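Local structure of esterase (Capnocytophaga ochracea, 4W9R) at residues K75-T80 against I89-R94; V79-E84 against A125-N130; A151-G156 against A189-R194. The protein is of unknown function but has an esterase-family domain of the alpha/beta-hydrolase clan, so it may be related to ester-cleaving enzymes. One frame throughout, in Å; residues are numbered along the deposited sequence.

Contact 1. Residues K75-T80 against I89-R94; sequences KQEDVT and INESAR
E91 and S92, in the first turn of helix 91-110, lie against E77 and D78 of the short helical turn at 76-79. No hydrogen bond crosses between the segments; backbone oxygens and aliphatic carbons do most of the touching. E91 directs its CB into the contact, 3.5 Å from E77 O. Its chain then bends at chi2 (92°), bringing the carboxylate alongside that of E77, with the two planes turned 37° apart. That pairing of like charges is doubtful in detail, because E77 has two conformers, but E77 is exposed and E91 partly so, and solvent probably moderates the repulsion between these long acidic chains. S92, small enough for a buried place, lets the backbones come close: its CA lies 3.1 Å from D78 O in a CA-H...O contact, and its CB is 3.3 Å from T80 O. Its OG turns back along its own chain, chi1 59°, and donates to I89 O, which ties the hydroxyl to the loop residue just before the N-cap position. D78 crosses E91 at about a right angle, OD1 standing 3.8 Å from E91 CB, while OD2 accepts a bond from K75 N and forms a salt bridge with R17. The pair joins the turn after strand 67-71 to the beginning of helix 91-110, with F95 of that helix against D78 and V79, and helix 123-128 packed against V79 and T80.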
loop_
_atom_site.group_PDB
_atom_site.type_symbol
_atom_site.label_atom_id
_atom_site.label_comp_id
_atom_site.label_asym_id
_atom_site.label_seq_id
_atom_site.Cartn_x
_atom_site.Cartn_y
_atom_site.Cartn_z
ATOM N N LYS B 75 1.685 3.867 24.492
ATOM C CA LYS B 75 2.986 3.724 25.134
ATOM C C LYS B 75 3.538 2.317 24.923
ATOM O O LYS B 75 2.782 1.379 24.665
ATOM C CB LYS B 75 2.888 4.042 26.625
ATOM C CG LYS B 75 2.400 5.451 26.924
ATOM C CD LYS B 75 2.295 5.691 28.422
ATOM C CE LYS B 75 1.828 7.105 28.726
ATOM N NZ LYS B 75 2.762 8.126 28.178
ATOM N N GLN B 76 4.855 2.177 25.027
ATOM C CA GLN B 76 5.506 0.889 24.813
ATOM C C GLN B 76 5.019 -0.167 25.804
ATOM O O GLN B 76 4.818 -1.326 25.438
ATOM C CB GLN B 76 7.024 1.037 24.915
ATOM C CG GLN B 76 7.784 -0.260 24.711
ATOM C CD GLN B 76 9.284 -0.074 24.799
ATOM O OE1 GLN B 76 9.784 1.051 24.798
ATOM N NE2 GLN B 76 10.012 -1.182 24.877
ATOM N N GLU B 77 4.827 0.236 27.055
ATOM C CA GLU B 77 4.363 -0.686 28.086
ATOM C C GLU B 77 2.913 -1.103 27.859
ATOM O O GLU B 77 2.458 -2.112 28.397
ATOM C CB GLU B 77 4.516 -0.063 29.476
ATOM C CG GLU B 77 5.952 0.018 29.972
ATOM C CD GLU B 77 6.056 0.649 31.347
ATOM O OE1 GLU B 77 5.175 1.463 31.698
ATOM O OE2 GLU B 77 7.014 0.330 32.081
ATOM N N ASP B 78 2.190 -0.324 27.059
ATOM C CA ASP B 78 0.798 -0.633 26.755
ATOM C C ASP B 78 0.670 -1.792 25.771
ATOM O O ASP B 78 -0.194 -2.652 25.925
ATOM C CB ASP B 78 0.080 0.597 26.187
ATOM C CG ASP B 78 -0.143 1.680 27.226
ATOM O OD1 ASP B 78 -0.168 1.358 28.433
ATOM O OD2 ASP B 78 -0.302 2.854 26.831
ATOM N N VAL B 79 1.511 -1.794 24.744
ATOM C CA VAL B 79 1.412 -2.789 23.682
ATOM C C VAL B 79 2.356 -3.981 23.833
ATOM O O VAL B 79 2.367 -4.873 22.984
ATOM C CB VAL B 79 1.667 -2.147 22.308
ATOM C CG1 VAL B 79 0.606 -1.098 22.014
ATOM C CG2 VAL B 79 3.057 -1.537 22.260
ATOM N N THR B 80 3.150 -4.005 24.898
ATOM C CA THR B 80 4.178 -5.035 25.026
ATOM C C THR B 80 3.799 -6.169 25.972
ATOM O O THR B 80 3.494 -5.946 27.143
ATOM C CB THR B 80 5.513 -4.441 25.504
ATOM O OG1 THR B 80 5.968 -3.465 24.560
ATOM C CG2 THR B 80 6.561 -5.535 25.634
ATOM N N ILE B 89 -0.363 -8.224 30.943
ATOM C CA ILE B 89 -0.552 -7.942 32.362
ATOM C C ILE B 89 -0.283 -6.468 32.616
ATOM O O ILE B 89 0.369 -5.805 31.807
ATOM C CB ILE B 89 0.378 -8.780 33.266
ATOM C CG1 ILE B 89 1.845 -8.489 32.942
ATOM C CG2 ILE B 89 0.075 -10.269 33.143
ATOM C CD1 ILE B 89 2.802 -8.937 34.021
ATOM N N ASN B 90 -0.783 -5.965 33.740
ATOM C CA ASN B 90 -0.584 -4.571 34.126
ATOM C C ASN B 90 -0.977 -3.598 33.016
ATOM O O ASN B 90 -2.123 -3.592 32.567
ATOM C CB ASN B 90 0.871 -4.343 34.540
ATOM C CG ASN B 90 1.268 -5.170 35.751
ATOM O OD1 ASN B 90 0.526 -5.253 36.731
ATOM N ND2 ASN B 90 2.439 -5.791 35.686
ATOM N N GLU B 91 -0.020 -2.789 32.571
ATOM C CA GLU B 91 -0.283 -1.774 31.554
ATOM C C GLU B 91 -0.781 -2.385 30.247
ATOM O O GLU B 91 -1.681 -1.844 29.603
ATOM C CB GLU B 91 0.973 -0.939 31.288
ATOM C CG GLU B 91 1.434 -0.091 32.467
ATOM C CD GLU B 91 2.454 -0.797 33.342
ATOM O OE1 GLU B 91 2.650 -2.018 33.171
ATOM O OE2 GLU B 91 3.068 -0.125 34.198
ATOM N N SER B 92 -0.193 -3.512 29.859
ATOM C CA SER B 92 -0.567 -4.179 28.616
ATOM C C SER B 92 -1.966 -4.777 28.704
ATOM O O SER B 92 -2.696 -4.811 27.714
ATOM C CB SER B 92 0.450 -5.266 28.258
ATOM O OG SER B 92 0.540 -6.237 29.284
ATOM N N ALA B 93 -2.338 -5.245 29.891
ATOM C CA ALA B 93 -3.664 -5.810 30.103
ATOM C C ALA B 93 -4.725 -4.717 30.064
ATOM O O ALA B 93 -5.822 -4.920 29.542
ATOM C CB ALA B 93 -3.723 -6.558 31.422
ATOM N N ARG B 94 -4.391 -3.557 30.621
ATOM C CA ARG B 94 -5.308 -2.427 30.638
ATOM C C ARG B 94 -5.577 -1.928 29.222
ATOM O O ARG B 94 -6.720 -1.654 28.859
ATOM C CB ARG B 94 -4.754 -1.297 31.509
ATOM C CG ARG B 94 -4.714 -1.628 32.997
ATOM C CD ARG B 94 -4.031 -0.532 33.802
ATOM N NE ARG B 94 -3.047 -1.086 34.729
ATOM C CZ ARG B 94 -1.861 -0.541 34.978
ATOM N NH1 ARG B 94 -1.504 0.584 34.372
ATOM N NH2 ARG B 94 -1.028 -1.120 35.832
#

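Contact 2. Residues V79-E84 against A125-N130; sequences VTVVEE and AGFLAN
F127 presents the edge of its ring to V81, whose CB lies near the ring plane, 4.2 Å from CE2. Elsewhere round this ring, F192 and Y131 make edge-to-face contacts, and P149 and A151 also pack against the side chain, so a broad, flat phenyl group suits a place where several chain segments converge. The fold is consistent with that of an alpha/beta hydrolase: F127 belongs to helix 123-128, which follows strand 116-122 directly, as the helix after the nucleophile elbow does in that family.

The loop meets the helix through V79 and V81, and no hydrogen bond crosses. V81 points its CB toward the helix. CG2, set anti to the carbonyl carbon and beside the backbone N (chi1 178°), reaches L128, 3.9 Å from CD1; a branched valine can thus touch a ring and a leucine together. L128 divides its work in the same way. While CD1 meets V81, the other methyl, CD2, lies 3.7 Å from V79 CA, and CB sits 3.6 Å from V79 O.

A small residue is suited to the place beside V79, where the two backbones draw close, and A125 fills it. V79 also packs on F95, and L128 on F95 and F96, which joins the contact to helix 91-110. At the A125 end, V79 CG1 and A125 CB meet methyl to methyl at 3.7 Å.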
loop_
_atom_site.group_PDB
_atom_site.type_symbol
_atom_site.label_atom_id
_atom_site.label_comp_id
_atom_site.label_asym_id
_atom_site.label_seq_id
_atom_site.Cartn_x
_atom_site.Cartn_y
_atom_site.Cartn_z
ATOM N N VAL B 79 1.511 -1.794 24.744
ATOM C CA VAL B 79 1.412 -2.789 23.682
ATOM C C VAL B 79 2.356 -3.981 23.833
ATOM O O VAL B 79 2.367 -4.873 22.984
ATOM C CB VAL B 79 1.667 -2.147 22.308
ATOM C CG1 VAL B 79 0.606 -1.098 22.014
ATOM C CG2 VAL B 79 3.057 -1.537 22.260
ATOM N N THR B 80 3.150 -4.005 24.898
ATOM C CA THR B 80 4.178 -5.035 25.026
ATOM C C THR B 80 3.799 -6.169 25.972
ATOM O O THR B 80 3.494 -5.946 27.143
ATOM C CB THR B 80 5.513 -4.441 25.504
ATOM O OG1 THR B 80 5.968 -3.465 24.560
ATOM C CG2 THR B 80 6.561 -5.535 25.634
ATOM N N VAL B 81 3.836 -7.390 25.446
ATOM C CA VAL B 81 3.646 -8.590 26.249
ATOM C C VAL B 81 4.999 -9.101 26.734
ATOM O O VAL B 81 5.840 -9.505 25.930
ATOM C CB VAL B 81 2.932 -9.696 25.452
ATOM C CG1 VAL B 81 2.797 -10.955 26.291
ATOM C CG2 VAL B 81 1.572 -9.213 24.975
ATOM N N VAL B 82 5.207 -9.084 28.047
ATOM C CA VAL B 82 6.502 -9.444 28.617
ATOM C C VAL B 82 6.763 -10.946 28.540
ATOM O O VAL B 82 5.839 -11.756 28.595
ATOM C CB VAL B 82 6.619 -8.983 30.082
ATOM C CG1 VAL B 82 6.527 -7.468 30.163
ATOM C CG2 VAL B 82 5.545 -9.637 30.942
ATOM N N GLU B 83 8.037 -11.304 28.413
ATOM C CA GLU B 83 8.432 -12.694 28.224
ATOM C C GLU B 83 8.191 -13.525 29.481
ATOM O O GLU B 83 7.941 -14.728 29.400
ATOM C CB GLU B 83 9.906 -12.769 27.815
ATOM C CG GLU B 83 10.233 -13.878 26.825
ATOM C CD GLU B 83 10.358 -15.239 27.477
ATOM O OE1 GLU B 83 10.636 -15.297 28.694
ATOM O OE2 GLU B 83 10.183 -16.254 26.771
ATOM N N GLU B 84 8.263 -12.875 30.638
ATOM C CA GLU B 84 8.145 -13.565 31.919
ATOM C C GLU B 84 6.788 -14.248 32.096
ATOM O O GLU B 84 6.721 -15.461 32.303
ATOM C CB GLU B 84 8.388 -12.578 33.065
ATOM C CG GLU B 84 8.399 -13.209 34.447
ATOM C CD GLU B 84 8.648 -12.195 35.550
ATOM O OE1 GLU B 84 8.553 -10.980 35.277
ATOM O OE2 GLU B 84 8.941 -12.614 36.689
ATOM N N ALA B 125 2.521 -4.315 19.342
ATOM C CA ALA B 125 1.064 -4.321 19.271
ATOM C C ALA B 125 0.574 -5.418 18.329
ATOM O O ALA B 125 -0.496 -5.994 18.536
ATOM C CB ALA B 125 0.547 -2.964 18.825
ATOM N N GLY B 126 1.362 -5.700 17.296
ATOM C CA GLY B 126 1.042 -6.755 16.353
ATOM C C GLY B 126 0.976 -8.117 17.016
ATOM O O GLY B 126 0.146 -8.951 16.659
ATOM N N PHE B 127 1.859 -8.345 17.982
ATOM C CA PHE B 127 1.850 -9.590 18.738
ATOM C C PHE B 127 0.760 -9.567 19.802
ATOM O O PHE B 127 0.149 -10.593 20.097
ATOM C CB PHE B 127 3.213 -9.845 19.384
ATOM C CG PHE B 127 3.285 -11.136 20.146
ATOM C CD1 PHE B 127 3.257 -12.350 19.479
ATOM C CD2 PHE B 127 3.374 -11.139 21.528
ATOM C CE1 PHE B 127 3.320 -13.542 20.175
ATOM C CE2 PHE B 127 3.437 -12.329 22.230
ATOM C CZ PHE B 127 3.410 -13.532 21.552
ATOM N N LEU B 128 0.527 -8.390 20.375
ATOM C CA LEU B 128 -0.524 -8.206 21.370
ATOM C C LEU B 128 -1.896 -8.538 20.792
ATOM O O LEU B 128 -2.758 -9.082 21.483
ATOM C CB LEU B 128 -0.511 -6.769 21.898
ATOM C CG LEU B 128 -1.661 -6.363 22.824
ATOM C CD1 LEU B 128 -1.595 -7.140 24.126
ATOM C CD2 LEU B 128 -1.642 -4.866 23.089
ATOM N N ALA B 129 -2.084 -8.219 19.516
ATOM C CA ALA B 129 -3.363 -8.422 18.847
ATOM C C ALA B 129 -3.729 -9.901 18.741
ATOM O O ALA B 129 -4.904 -10.245 18.618
ATOM C CB ALA B 129 -3.338 -7.786 17.466
ATOM N N ASN B 130 -2.723 -10.770 18.784
ATOM C CA ASN B 130 -2.956 -12.209 18.713
ATOM C C ASN B 130 -3.819 -12.714 19.861
ATOM O O ASN B 130 -4.589 -13.662 19.704
ATOM C CB ASN B 130 -1.628 -12.970 18.712
ATOM C CG ASN B 130 -0.821 -12.739 17.454
ATOM O OD1 ASN B 130 -1.375 -12.505 16.381
ATOM N ND2 ASN B 130 0.500 -12.812 17.579
#

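Contact 3. Residues A151-G156 against A189-R194; sequences ALPRMG and AIQFER
The ring of F192, carried by helix 183-196, packs on loop 151-156 and is met obliquely by A151, the carbonyl of L152 and the backbone of M155 and G156. A chi1 of 168° sets the ring opposite the backbone N, and F192 as a whole buries the largest surface of the contact. A151 points its methyl at the base of this side chain, CB to F192 CB 3.8 Å; so small a residue lets the loop approach the helix. L152 O lies 3.2 Å from F192 CD1, while the same oxygen accepts the backbone bond from M155 N that closes the 3-10 turn. At G156 the ring meets bare backbone: its CE1 is 3.7 Å from G156 CA, and glycine suits this place because its backbone also lies near the carbonyl oxygen of F192.

P153 and Q191 cross at a slant. The proline ring offers CB and CG to Q191, whose OE1 stands 3.8 Å from P153 CG; Q191 is exposed, as suits its polar amide, and P153 partly so. Proline also fits the start of the 3-10 segment. There, P153 CA is 4.0 Å from F192 CA.

The contact holds the loop between strand 143-149 and helix 156-165 against helix 183-196. L152, turned away from that helix, packs on V81 and on F127 of helix 123-128, while A189 rests on strand 171-180.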
loop_
_atom_site.group_PDB
_atom_site.type_symbol
_atom_site.label_atom_id
_atom_site.label_comp_id
_atom_site.label_asym_id
_atom_site.label_seq_id
_atom_site.Cartn_x
_atom_site.Cartn_y
_atom_site.Cartn_z
ATOM N N ALA B 151 7.548 -11.293 18.691
ATOM C CA ALA B 151 6.804 -12.385 19.304
ATOM C C ALA B 151 7.504 -13.064 20.472
ATOM O O ALA B 151 8.658 -12.775 20.791
ATOM C CB ALA B 151 6.464 -13.423 18.242
ATOM N N LEU B 152 6.775 -13.989 21.089
ATOM C CA LEU B 152 7.324 -14.918 22.061
ATOM C C LEU B 152 7.157 -16.330 21.517
ATOM O O LEU B 152 6.038 -16.840 21.457
ATOM C CB LEU B 152 6.623 -14.768 23.411
ATOM C CG LEU B 152 6.538 -13.342 23.958
ATOM C CD1 LEU B 152 5.753 -13.305 25.260
ATOM C CD2 LEU B 152 7.930 -12.757 24.149
ATOM N N PRO B 153 8.265 -16.965 21.116
ATOM C CA PRO B 153 8.217 -18.313 20.538
ATOM C C PRO B 153 7.529 -19.343 21.436
ATOM O O PRO B 153 6.842 -20.225 20.919
ATOM C CB PRO B 153 9.696 -18.657 20.348
ATOM C CG PRO B 153 10.348 -17.334 20.126
ATOM C CD PRO B 153 9.611 -16.372 21.020
ATOM N N ARG B 154 7.692 -19.222 22.750
ATOM C CA ARG B 154 7.132 -20.203 23.681
ATOM C C ARG B 154 5.604 -20.173 23.732
ATOM O O ARG B 154 4.976 -21.130 24.183
ATOM C CB ARG B 154 7.694 -19.987 25.091
ATOM C CG ARG B 154 7.390 -18.620 25.690
ATOM C CD ARG B 154 7.941 -18.497 27.105
ATOM N NE ARG B 154 7.031 -19.051 28.103
ATOM C CZ ARG B 154 6.304 -18.317 28.939
ATOM N NH1 ARG B 154 6.387 -16.994 28.905
ATOM N NH2 ARG B 154 5.498 -18.903 29.815
HETATM N N MSE B 155 5.009 -19.080 23.268
HETATM C CA MSE B 155 3.559 -18.924 23.328
HETATM C C MSE B 155 2.871 -19.453 22.076
HETATM O O MSE B 155 1.647 -19.387 21.961
HETATM C CB MSE B 155 3.189 -17.456 23.541
HETATM C CG MSE B 155 3.716 -16.876 24.840
HETATM SE SE MSE B 155 3.124 -17.892 26.394
HETATM C CE MSE B 155 1.197 -17.694 26.167
ATOM N N GLY B 156 3.660 -19.979 21.145
ATOM C CA GLY B 156 3.128 -20.476 19.890
ATOM C C GLY B 156 2.161 -21.632 20.058
ATOM O O GLY B 156 1.124 -21.683 19.396
ATOM N N ALA B 189 9.882 -14.458 15.090
ATOM C CA ALA B 189 8.597 -14.506 14.403
ATOM C C ALA B 189 8.370 -15.869 13.755
ATOM O O ALA B 189 7.284 -16.442 13.857
ATOM C CB ALA B 189 8.513 -13.402 13.361
ATOM N N ILE B 190 9.400 -16.382 13.089
ATOM C CA ILE B 190 9.311 -17.676 12.421
ATOM C C ILE B 190 9.149 -18.811 13.429
ATOM O O ILE B 190 8.321 -19.702 13.238
ATOM C CB ILE B 190 10.548 -17.938 11.539
ATOM C CG1 ILE B 190 10.427 -17.164 10.226
ATOM C CG2 ILE B 190 10.707 -19.422 11.248
ATOM C CD1 ILE B 190 11.444 -17.573 9.191
ATOM N N GLN B 191 9.936 -18.769 14.500
ATOM C CA GLN B 191 9.844 -19.768 15.560
ATOM C C GLN B 191 8.441 -19.798 16.159
ATOM O O GLN B 191 7.885 -20.869 16.410
ATOM C CB GLN B 191 10.873 -19.491 16.658
ATOM C CG GLN B 191 12.318 -19.611 16.211
ATOM C CD GLN B 191 13.294 -19.216 17.302
ATOM O OE1 GLN B 191 13.048 -19.449 18.486
ATOM N NE2 GLN B 191 14.407 -18.604 16.909
ATOM N N PHE B 192 7.877 -18.614 16.382
ATOM C CA PHE B 192 6.529 -18.494 16.926
ATOM C C PHE B 192 5.496 -19.054 15.956
ATOM O O PHE B 192 4.593 -19.790 16.357
ATOM C CB PHE B 192 6.211 -17.032 17.252
ATOM C CG PHE B 192 4.761 -16.777 17.558
ATOM C CD1 PHE B 192 4.235 -17.088 18.802
ATOM C CD2 PHE B 192 3.925 -16.219 16.602
ATOM C CE1 PHE B 192 2.901 -16.854 19.084
ATOM C CE2 PHE B 192 2.588 -15.983 16.880
ATOM C CZ PHE B 192 2.077 -16.300 18.124
ATOM N N GLU B 193 5.637 -18.701 14.681
ATOM C CA GLU B 193 4.688 -19.125 13.658
ATOM C C GLU B 193 4.699 -20.641 13.484
ATOM O O GLU B 193 3.647 -21.262 13.332
ATOM C CB GLU B 193 4.995 -18.433 12.326
ATOM C CG GLU B 193 3.874 -18.512 11.297
ATOM C CD GLU B 193 3.889 -19.801 10.496
ATOM O OE1 GLU B 193 2.827 -20.181 9.957
ATOM O OE2 GLU B 193 4.964 -20.430 10.397
ATOM N N ARG B 194 5.891 -21.229 13.511
ATOM C CA ARG B 194 6.038 -22.674 13.376
ATOM C C ARG B 194 5.315 -23.409 14.504
ATOM O O ARG B 194 4.692 -24.447 14.283
ATOM C CB ARG B 194 7.518 -23.065 13.354
ATOM C CG ARG B 194 7.763 -24.566 13.302
ATOM C CD ARG B 194 9.248 -24.901 13.206
ATOM N NE ARG B 194 9.811 -24.558 11.902
ATOM C CZ ARG B 194 10.572 -23.494 11.670
ATOM N NH1 ARG B 194 10.872 -22.661 12.657
ATOM N NH2 ARG B 194 11.039 -23.265 10.450
#

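Overall arrangement
Contacts 1 and 2 start together, sharing V79 and T80, and contact 3 follows along the chain, all within the esterase-family region and on the same side of the chain's centre. The centres of contacts 1 and 2 are 8 Å apart; contact 3 lies about 12 Å from contact 2 and 20 Å from contact 1, centre to centre. Contact 2 touches both others, whereas contacts 1 and 3 come no closer than about 7 Å between nearest atoms. Segments 75-80, 125-130 and 151-156 follow parallel strands 67-71, 116-122 and 143-149, so the series joins connections at the strands' C-terminal ends, the side that bears the active site in alpha/beta hydrolases.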